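PDB 3ZIT: thioredoxin, which probably transfers electrons as a small thioredoxin- or glutaredoxin-like thiol-disulfide oxidoreductase. Local coordinates for residues D59-A64 with Q72-I77; E5-P10 with N42-D47; V16-F21 with S52-V57. The protein carries 1 engineered substitution. All blocks are in the same frame, centred on the assembly; numbering follows the deposited sequence.

Overall arrangement
The chain illustrates how a compact thioredoxin-type fold is tied together by pairings of short and long sequence separation. Strand 4-8 enters first, and contact 2 joins it to helix 38-47 on one face of the mixed sheet. Before that loop closes, helix 13-24 opens contact 3, which ends at the cis-proline turn and strand 55-58; the two contacts therefore cross along the chain. They also touch, because strands 4-8 and 55-58 are neighbours in the sheet. Contact 1 follows in series, closing a short loop from edge strand 61-64 to helix 68-75, and meets contact 3 through the hydrogen-bonded strands 55-58 and 61-64. Contacts 1 and 2 lie about 15 Å apart, centre to centre.

Contact 1 of 3, residues D59-A64 with Q72-I77; sequences DGEVVA and QQLLNI
L74 turns its CG beside the backbone N (chi1 -70°) and extends CD1 straight onward from there, while V63 sends CG2 to meet it, this branch lying beside the valine's own N and opposite its carbonyl carbon. The two side chains come tip to tip, with V63 CG2 only 3.4 Å from L74 CD1, tighter than ordinary van der Waals contact. The same L74 methyl also lies 3.7 Å from E61 CG, where the two side chains cross at about a right angle. E61 is modelled in two conformers, so this second touch describes one of them and is the less certain of the pair. Its chain bends beyond CG, and the part next to L74 is the aliphatic stem rather than the carboxylate.

The pairing belongs to the closing beta-beta-alpha portion of the thioredoxin fold. Strands 55-58 and 61-64 form a hairpin joined by a type I' turn, in which D59 and G60 both have positive phi, and V63 is hydrogen-bonded through its backbone to V56. Helix 68-75 then packs back against the sheet, with L74 and L75 also resting on I58. Just past L74 the helix finishes in a Schellman motif: N76 has positive phi, and its N bonds to Q73 O at 3.2 Å. I77, beyond that turn, packs on F21 of helix 13-24.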
# COMPACT_ATOMS: atom_id res chain seq x y z
N ASP B 59 -13.33 -9.45 -11.28
CA ASP B 59 -14.54 -10.11 -11.79
C ASP B 59 -15.48 -9.10 -12.46
O ASP B 59 -16.71 -9.19 -12.31
CB ASP B 59 -15.22 -10.87 -10.66
CG ASP B 59 -16.05 -12.01 -11.16
OD1 ASP B 59 -15.85 -12.49 -12.31
OD2 ASP B 59 -16.94 -12.43 -10.37
N GLY B 60 -14.90 -8.16 -13.18
CA GLY B 60 -15.68 -7.14 -13.90
C GLY B 60 -15.87 -5.85 -13.17
O GLY B 60 -16.27 -4.87 -13.78
N GLU B 61 -15.64 -5.82 -11.86
CA GLU B 61 -15.91 -4.59 -11.10
C GLU B 61 -14.64 -3.71 -11.13
O GLU B 61 -13.55 -4.16 -10.75
CB GLU B 61 -16.25 -4.96 -9.70
CG GLU B 61 -16.47 -3.79 -8.77
CD GLU B 61 -17.85 -3.40 -8.68
OE1 GLU B 61 -18.69 -4.24 -8.77
OE2 GLU B 61 -18.07 -2.22 -8.31
N VAL B 62 -14.83 -2.46 -11.53
CA VAL B 62 -13.76 -1.51 -11.66
C VAL B 62 -13.51 -0.76 -10.39
O VAL B 62 -14.43 -0.15 -9.83
CB VAL B 62 -14.07 -0.53 -12.83
CG1 VAL B 62 -12.94 0.50 -12.94
CG2 VAL B 62 -14.26 -1.28 -14.13
N VAL B 63 -12.29 -0.80 -9.89
CA VAL B 63 -11.84 -0.01 -8.74
C VAL B 63 -10.84 0.95 -9.21
O VAL B 63 -9.67 0.58 -9.53
CB VAL B 63 -11.29 -0.92 -7.63
CG1 VAL B 63 -10.86 -0.08 -6.44
CG2 VAL B 63 -12.28 -1.99 -7.21
N ALA B 64 -11.22 2.21 -9.37
CA ALA B 64 -10.39 3.24 -9.93
C ALA B 64 -9.57 3.94 -8.83
O ALA B 64 -10.10 4.33 -7.77
CB ALA B 64 -11.24 4.28 -10.65
N GLN B 72 -9.65 -4.74 -0.72
CA GLN B 72 -9.69 -5.80 0.24
C GLN B 72 -11.06 -6.43 0.25
O GLN B 72 -11.16 -7.66 0.33
CB GLN B 72 -9.40 -5.27 1.63
CG GLN B 72 -8.03 -5.01 1.95
CD GLN B 72 -7.87 -4.86 3.43
OE1 GLN B 72 -6.87 -5.28 3.98
NE2 GLN B 72 -8.84 -4.25 4.09
N GLN B 73 -12.13 -5.60 0.31
CA GLN B 73 -13.48 -6.11 0.35
C GLN B 73 -13.80 -6.95 -0.87
O GLN B 73 -14.25 -8.05 -0.75
CB GLN B 73 -14.48 -4.90 0.41
CG GLN B 73 -14.63 -4.13 1.71
CD GLN B 73 -15.25 -2.75 1.59
OE1 GLN B 73 -16.05 -2.33 0.65
NE2 GLN B 73 -14.91 -1.98 2.62
N LEU B 74 -13.51 -6.43 -2.04
CA LEU B 74 -13.86 -7.16 -3.29
C LEU B 74 -13.06 -8.43 -3.50
O LEU B 74 -13.50 -9.33 -4.16
CB LEU B 74 -13.71 -6.23 -4.48
CG LEU B 74 -14.72 -5.11 -4.57
CD1 LEU B 74 -14.39 -4.24 -5.74
CD2 LEU B 74 -16.21 -5.57 -4.59
N LEU B 75 -11.86 -8.50 -2.93
CA LEU B 75 -11.00 -9.65 -3.14
C LEU B 75 -11.29 -10.68 -2.13
O LEU B 75 -10.73 -11.80 -2.26
CB LEU B 75 -9.56 -9.25 -3.11
CG LEU B 75 -9.12 -8.49 -4.35
CD1 LEU B 75 -7.78 -7.79 -4.11
CD2 LEU B 75 -9.09 -9.34 -5.62
N ASN B 76 -12.12 -10.42 -1.12
CA ASN B 76 -12.47 -11.45 -0.15
C ASN B 76 -11.26 -12.01 0.55
O ASN B 76 -11.18 -13.20 0.80
CB ASN B 76 -13.36 -12.62 -0.72
CG ASN B 76 -14.62 -12.05 -1.27
OD1 ASN B 76 -15.27 -11.22 -0.65
ND2 ASN B 76 -14.97 -12.54 -2.46
N ILE B 77 -10.35 -11.09 0.90
CA ILE B 77 -8.99 -11.48 1.39
C ILE B 77 -8.73 -11.10 2.82
O ILE B 77 -7.75 -11.61 3.37
CB ILE B 77 -7.82 -11.00 0.56
CG1 ILE B 77 -7.87 -9.50 0.35
CG2 ILE B 77 -7.69 -11.84 -0.68
CD1 ILE B 77 -6.66 -8.88 -0.28

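Contact 2 of 3, residues E5-P10 with N42-D47; sequences EVYAQP and NRLLYD. Engineered in segment 5-10: A8 (natural residue Thr).
Y7 OH is gripped from both segments: it receives hydrogen bonds from R43 and gives one to E5. The main donor is R43 NE, 2.9 Å from Y7 OH, with an N-H...O angle of 162° and the oxygen almost in the guanidinium plane. R43 NH2 adds a weak, more bent bond to Y7 OH at 3.3 Å, so one oxygen accepts from both N-H groups on that edge. A bend at chi3 of R43 brings the edge round, and the group meets the rim of the tyrosine with the two planes 62° apart. The hydroxyl's own proton goes to E5 OE1, 2.6 Å from Y7 OH, reaching the carboxylate from well above its plane. E5 OE1 also shares a weak hydrogen bond with Y48 OH, and E5 OE2 is bound by K2 N, so both carboxylate oxygens have partners. E5 OE1 and R43 NE stay 4.6 Å apart; the tyrosine hydroxyl lies between the two groups, and if both are charged this would probably polarise it and strengthen both bonds.

This is helix 38-47 packing on strand 4-8, an inner strand of the thioredoxin-type sheet. Y7 faces that helix, whereas the engineered A8 points away from it and touches C15 and K19 of helix 13-24 on the other face of the sheet. F32, on neighbouring strand 30-33, meets the Y7 ring and makes a cation-pi contact with R43.

Nearer the strand backbone the contact turns apolar: L44 CD1 lies 4.0 Å from Y7 CB, and L44 also packs on T55.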
# COMPACT_ATOMS: atom_id res chain seq x y z
N GLU B 5 -7.41 -7.98 -12.94
CA GLU B 5 -6.55 -7.22 -13.83
C GLU B 5 -6.06 -5.99 -13.11
O GLU B 5 -6.88 -5.26 -12.53
CB GLU B 5 -7.23 -6.78 -15.11
CG GLU B 5 -7.72 -7.94 -15.96
CD GLU B 5 -8.45 -7.43 -17.26
OE1 GLU B 5 -8.85 -6.26 -17.34
OE2 GLU B 5 -8.83 -8.23 -18.08
N VAL B 6 -4.79 -5.70 -13.19
CA VAL B 6 -4.18 -4.48 -12.64
C VAL B 6 -3.63 -3.65 -13.76
O VAL B 6 -2.77 -4.11 -14.50
CB VAL B 6 -3.09 -4.85 -11.63
CG1 VAL B 6 -2.42 -3.59 -11.11
CG2 VAL B 6 -3.65 -5.69 -10.52
N TYR B 7 -4.11 -2.41 -13.87
CA TYR B 7 -3.61 -1.45 -14.84
C TYR B 7 -2.68 -0.47 -14.13
O TYR B 7 -3.08 0.18 -13.15
CB TYR B 7 -4.76 -0.71 -15.52
CG TYR B 7 -5.60 -1.66 -16.38
CD1 TYR B 7 -6.55 -2.47 -15.84
CD2 TYR B 7 -5.28 -1.81 -17.72
CE1 TYR B 7 -7.17 -3.47 -16.58
CE2 TYR B 7 -5.90 -2.79 -18.49
CZ TYR B 7 -6.81 -3.62 -17.93
OH TYR B 7 -7.38 -4.62 -18.71
N ALA B 8 -1.45 -0.38 -14.65
CA ALA B 8 -0.41 0.39 -14.00
C ALA B 8 0.41 1.13 -15.07
O ALA B 8 0.16 0.97 -16.26
CB ALA B 8 0.53 -0.52 -13.19
N GLN B 9 1.36 1.91 -14.63
CA GLN B 9 2.31 2.57 -15.53
C GLN B 9 3.56 2.85 -14.70
O GLN B 9 3.52 2.79 -13.45
CB GLN B 9 1.77 3.74 -16.24
CG GLN B 9 1.45 4.87 -15.29
CD GLN B 9 0.95 6.19 -16.03
OE1 GLN B 9 0.43 6.22 -17.11
NE2 GLN B 9 1.10 7.28 -15.34
N PRO B 10 4.66 3.22 -15.37
CA PRO B 10 5.89 3.60 -14.66
C PRO B 10 5.68 4.93 -13.89
O PRO B 10 4.74 5.74 -14.17
CB PRO B 10 6.90 3.91 -15.78
CG PRO B 10 6.36 3.16 -16.92
CD PRO B 10 4.88 3.20 -16.83
N ASN B 42 -6.35 1.45 -23.94
CA ASN B 42 -7.70 1.64 -24.48
C ASN B 42 -8.73 0.92 -23.63
O ASN B 42 -9.82 1.48 -23.46
CB ASN B 42 -7.69 1.14 -25.93
CG ASN B 42 -7.05 2.15 -26.86
OD1 ASN B 42 -6.92 3.31 -26.51
ND2 ASN B 42 -6.65 1.71 -28.04
N ARG B 43 -8.42 -0.26 -23.09
CA ARG B 43 -9.38 -0.85 -22.20
C ARG B 43 -9.63 -0.00 -20.92
O ARG B 43 -10.77 0.18 -20.52
CB ARG B 43 -8.97 -2.27 -21.73
CG ARG B 43 -8.91 -3.25 -22.90
CD ARG B 43 -8.82 -4.67 -22.40
NE ARG B 43 -7.59 -4.95 -21.60
CZ ARG B 43 -6.39 -5.19 -22.10
NH1 ARG B 43 -6.12 -5.27 -23.41
NH2 ARG B 43 -5.39 -5.43 -21.27
N LEU B 44 -8.55 0.49 -20.31
CA LEU B 44 -8.64 1.36 -19.14
C LEU B 44 -9.61 2.53 -19.41
O LEU B 44 -10.52 2.79 -18.64
CB LEU B 44 -7.24 1.87 -18.78
CG LEU B 44 -7.21 2.87 -17.61
CD1 LEU B 44 -7.49 2.13 -16.31
CD2 LEU B 44 -5.92 3.60 -17.60
N LEU B 45 -9.35 3.24 -20.50
CA LEU B 45 -10.03 4.52 -20.80
C LEU B 45 -11.41 4.29 -21.32
O LEU B 45 -12.32 4.99 -20.91
CB LEU B 45 -9.21 5.28 -21.85
CG LEU B 45 -7.94 5.90 -21.38
CD1 LEU B 45 -7.10 6.38 -22.58
CD2 LEU B 45 -8.12 6.98 -20.37
N TYR B 46 -11.58 3.35 -22.22
CA TYR B 46 -12.86 3.25 -22.99
C TYR B 46 -13.69 2.11 -22.45
O TYR B 46 -14.88 2.18 -22.63
CB TYR B 46 -12.54 3.12 -24.52
CG TYR B 46 -11.70 4.31 -25.07
CD1 TYR B 46 -12.24 5.58 -25.31
CD2 TYR B 46 -10.36 4.16 -25.36
CE1 TYR B 46 -11.43 6.66 -25.77
CE2 TYR B 46 -9.54 5.23 -25.73
CZ TYR B 46 -10.08 6.49 -25.89
OH TYR B 46 -9.26 7.58 -26.27
N ASP B 47 -13.17 0.97 -22.04
CA ASP B 47 -13.98 -0.11 -21.50
C ASP B 47 -14.31 0.07 -20.06
O ASP B 47 -15.43 -0.16 -19.60
CB ASP B 47 -13.28 -1.50 -21.57
CG ASP B 47 -13.03 -1.98 -22.94
OD1 ASP B 47 -13.46 -1.32 -23.90
OD2 ASP B 47 -12.43 -3.07 -23.01

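Contact 3 of 3, residues V16-F21 with S52-V57; sequences VIVKEF and STPTVV
V18 and P54 bring the two backbones nearest, their CA atoms 7.3 Å apart, where residues 16-21 of helix 13-24 pass a segment that changes from loop to strand. The peptide bond before P54 is cis, and the strand proper begins at T55. Directions alternate over these three residues: P54 and V56 point toward the helix and T55 points away.

V18 uses both of its methyl branches. Its CG1, anti to the backbone N (chi1 165°), reaches V56 CG2 at 3.9 Å, the two valines running alongside one another, pointing opposite ways. Its CG2, on the N side, lies 3.9 Å from P54 CG, and there the side chains cross obliquely. L71 of helix 68-75 touches both V18 and V56, so a second helix shares this packing.

A cis-proline ahead of the third sheet strand is a hallmark of the thioredoxin fold, where it sits beside the CxxC motif. Here P54 touches C15, which pairs with C12 in a disulfide in this protein. The turn has polar bracing of its own: T55 OG1 donates to S52 O at 2.8 Å, nearly along the C=O axis, and also bonds to S50 OG. Elsewhere on the helix, I17 packs on I17 of the second subunit and F21 on F66 of that subunit.

The touching groups, V18, P54 and V56, are all hydrocarbon, so attraction across this contact is nondirectional and probably depends on fit, while the strand bonds of T55 and V56 and the T55 OG1 bond hold the turn from its own side.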
# COMPACT_ATOMS: atom_id res chain seq x y z
N VAL B 16 2.58 0.89 -7.49
CA VAL B 16 3.52 -0.02 -6.81
C VAL B 16 2.94 -0.47 -5.48
O VAL B 16 3.05 -1.66 -5.17
CB VAL B 16 4.88 0.69 -6.55
CG1 VAL B 16 5.77 -0.16 -5.62
CG2 VAL B 16 5.55 0.94 -7.85
N ILE B 17 2.36 0.46 -4.73
CA ILE B 17 1.74 0.13 -3.46
C ILE B 17 0.63 -0.89 -3.66
O ILE B 17 0.54 -1.88 -2.95
CB ILE B 17 1.30 1.36 -2.70
CG1 ILE B 17 2.51 2.24 -2.41
CG2 ILE B 17 0.40 0.97 -1.51
CD1 ILE B 17 2.12 3.64 -2.07
N VAL B 18 -0.22 -0.68 -4.65
CA VAL B 18 -1.28 -1.64 -4.91
C VAL B 18 -0.73 -2.99 -5.28
O VAL B 18 -1.16 -4.01 -4.76
CB VAL B 18 -2.25 -1.07 -6.01
CG1 VAL B 18 -3.16 -2.21 -6.56
CG2 VAL B 18 -3.08 -0.00 -5.37
N LYS B 19 0.24 -3.04 -6.21
CA LYS B 19 0.79 -4.34 -6.60
C LYS B 19 1.44 -5.04 -5.41
O LYS B 19 1.26 -6.24 -5.23
CB LYS B 19 1.78 -4.16 -7.73
CG LYS B 19 1.20 -3.85 -9.08
CD LYS B 19 2.30 -3.36 -10.08
CE LYS B 19 2.12 -3.17 -11.50
NZ LYS B 19 3.56 -3.04 -11.86
N GLU B 20 2.20 -4.31 -4.59
CA GLU B 20 2.84 -4.94 -3.45
C GLU B 20 1.86 -5.41 -2.44
O GLU B 20 2.07 -6.46 -1.80
CB GLU B 20 3.91 -4.02 -2.88
CG GLU B 20 5.08 -3.79 -3.92
CD GLU B 20 5.84 -5.10 -4.28
OE1 GLU B 20 6.10 -5.85 -3.33
OE2 GLU B 20 6.21 -5.37 -5.48
N PHE B 21 0.78 -4.64 -2.22
CA PHE B 21 -0.34 -5.07 -1.37
C PHE B 21 -0.91 -6.44 -1.91
O PHE B 21 -1.16 -7.34 -1.15
CB PHE B 21 -1.35 -3.97 -1.31
CG PHE B 21 -2.65 -4.37 -0.64
CD1 PHE B 21 -2.68 -4.36 0.78
CD2 PHE B 21 -3.74 -4.77 -1.34
CE1 PHE B 21 -3.78 -4.75 1.51
CE2 PHE B 21 -4.94 -5.19 -0.64
CZ PHE B 21 -4.87 -5.11 0.79
N SER B 52 -7.03 7.02 -14.87
CA SER B 52 -5.72 6.99 -14.23
C SER B 52 -5.43 5.60 -13.71
O SER B 52 -6.29 4.74 -13.61
CB SER B 52 -5.68 8.03 -13.11
OG SER B 52 -6.47 7.61 -12.00
N THR B 53 -4.15 5.41 -13.34
CA THR B 53 -3.69 4.20 -12.66
C THR B 53 -3.32 4.55 -11.28
O THR B 53 -2.96 5.67 -10.95
CB THR B 53 -2.51 3.59 -13.44
OG1 THR B 53 -1.46 4.58 -13.53
CG2 THR B 53 -2.93 3.16 -14.84
N PRO B 54 -3.34 3.58 -10.35
CA PRO B 54 -3.79 2.16 -10.60
C PRO B 54 -5.31 2.14 -10.80
O PRO B 54 -6.06 2.93 -10.24
CB PRO B 54 -3.44 1.46 -9.28
CG PRO B 54 -3.48 2.58 -8.25
CD PRO B 54 -2.99 3.82 -8.95
N THR B 55 -5.71 1.13 -11.60
CA THR B 55 -7.10 0.72 -11.69
C THR B 55 -7.07 -0.81 -11.62
O THR B 55 -6.22 -1.42 -12.32
CB THR B 55 -7.76 1.22 -12.97
OG1 THR B 55 -7.95 2.65 -12.82
CG2 THR B 55 -9.17 0.65 -13.12
N VAL B 56 -7.93 -1.41 -10.82
CA VAL B 56 -7.97 -2.85 -10.70
C VAL B 56 -9.38 -3.26 -11.10
O VAL B 56 -10.36 -2.62 -10.70
CB VAL B 56 -7.65 -3.30 -9.29
CG1 VAL B 56 -7.61 -4.82 -9.17
CG2 VAL B 56 -6.29 -2.75 -8.85
N VAL B 57 -9.49 -4.37 -11.88
CA VAL B 57 -10.78 -4.92 -12.30
C VAL B 57 -10.87 -6.29 -11.65
O VAL B 57 -10.02 -7.14 -11.86
CB VAL B 57 -10.92 -4.95 -13.81
CG1 VAL B 57 -12.33 -5.40 -14.14
CG2 VAL B 57 -10.65 -3.57 -14.37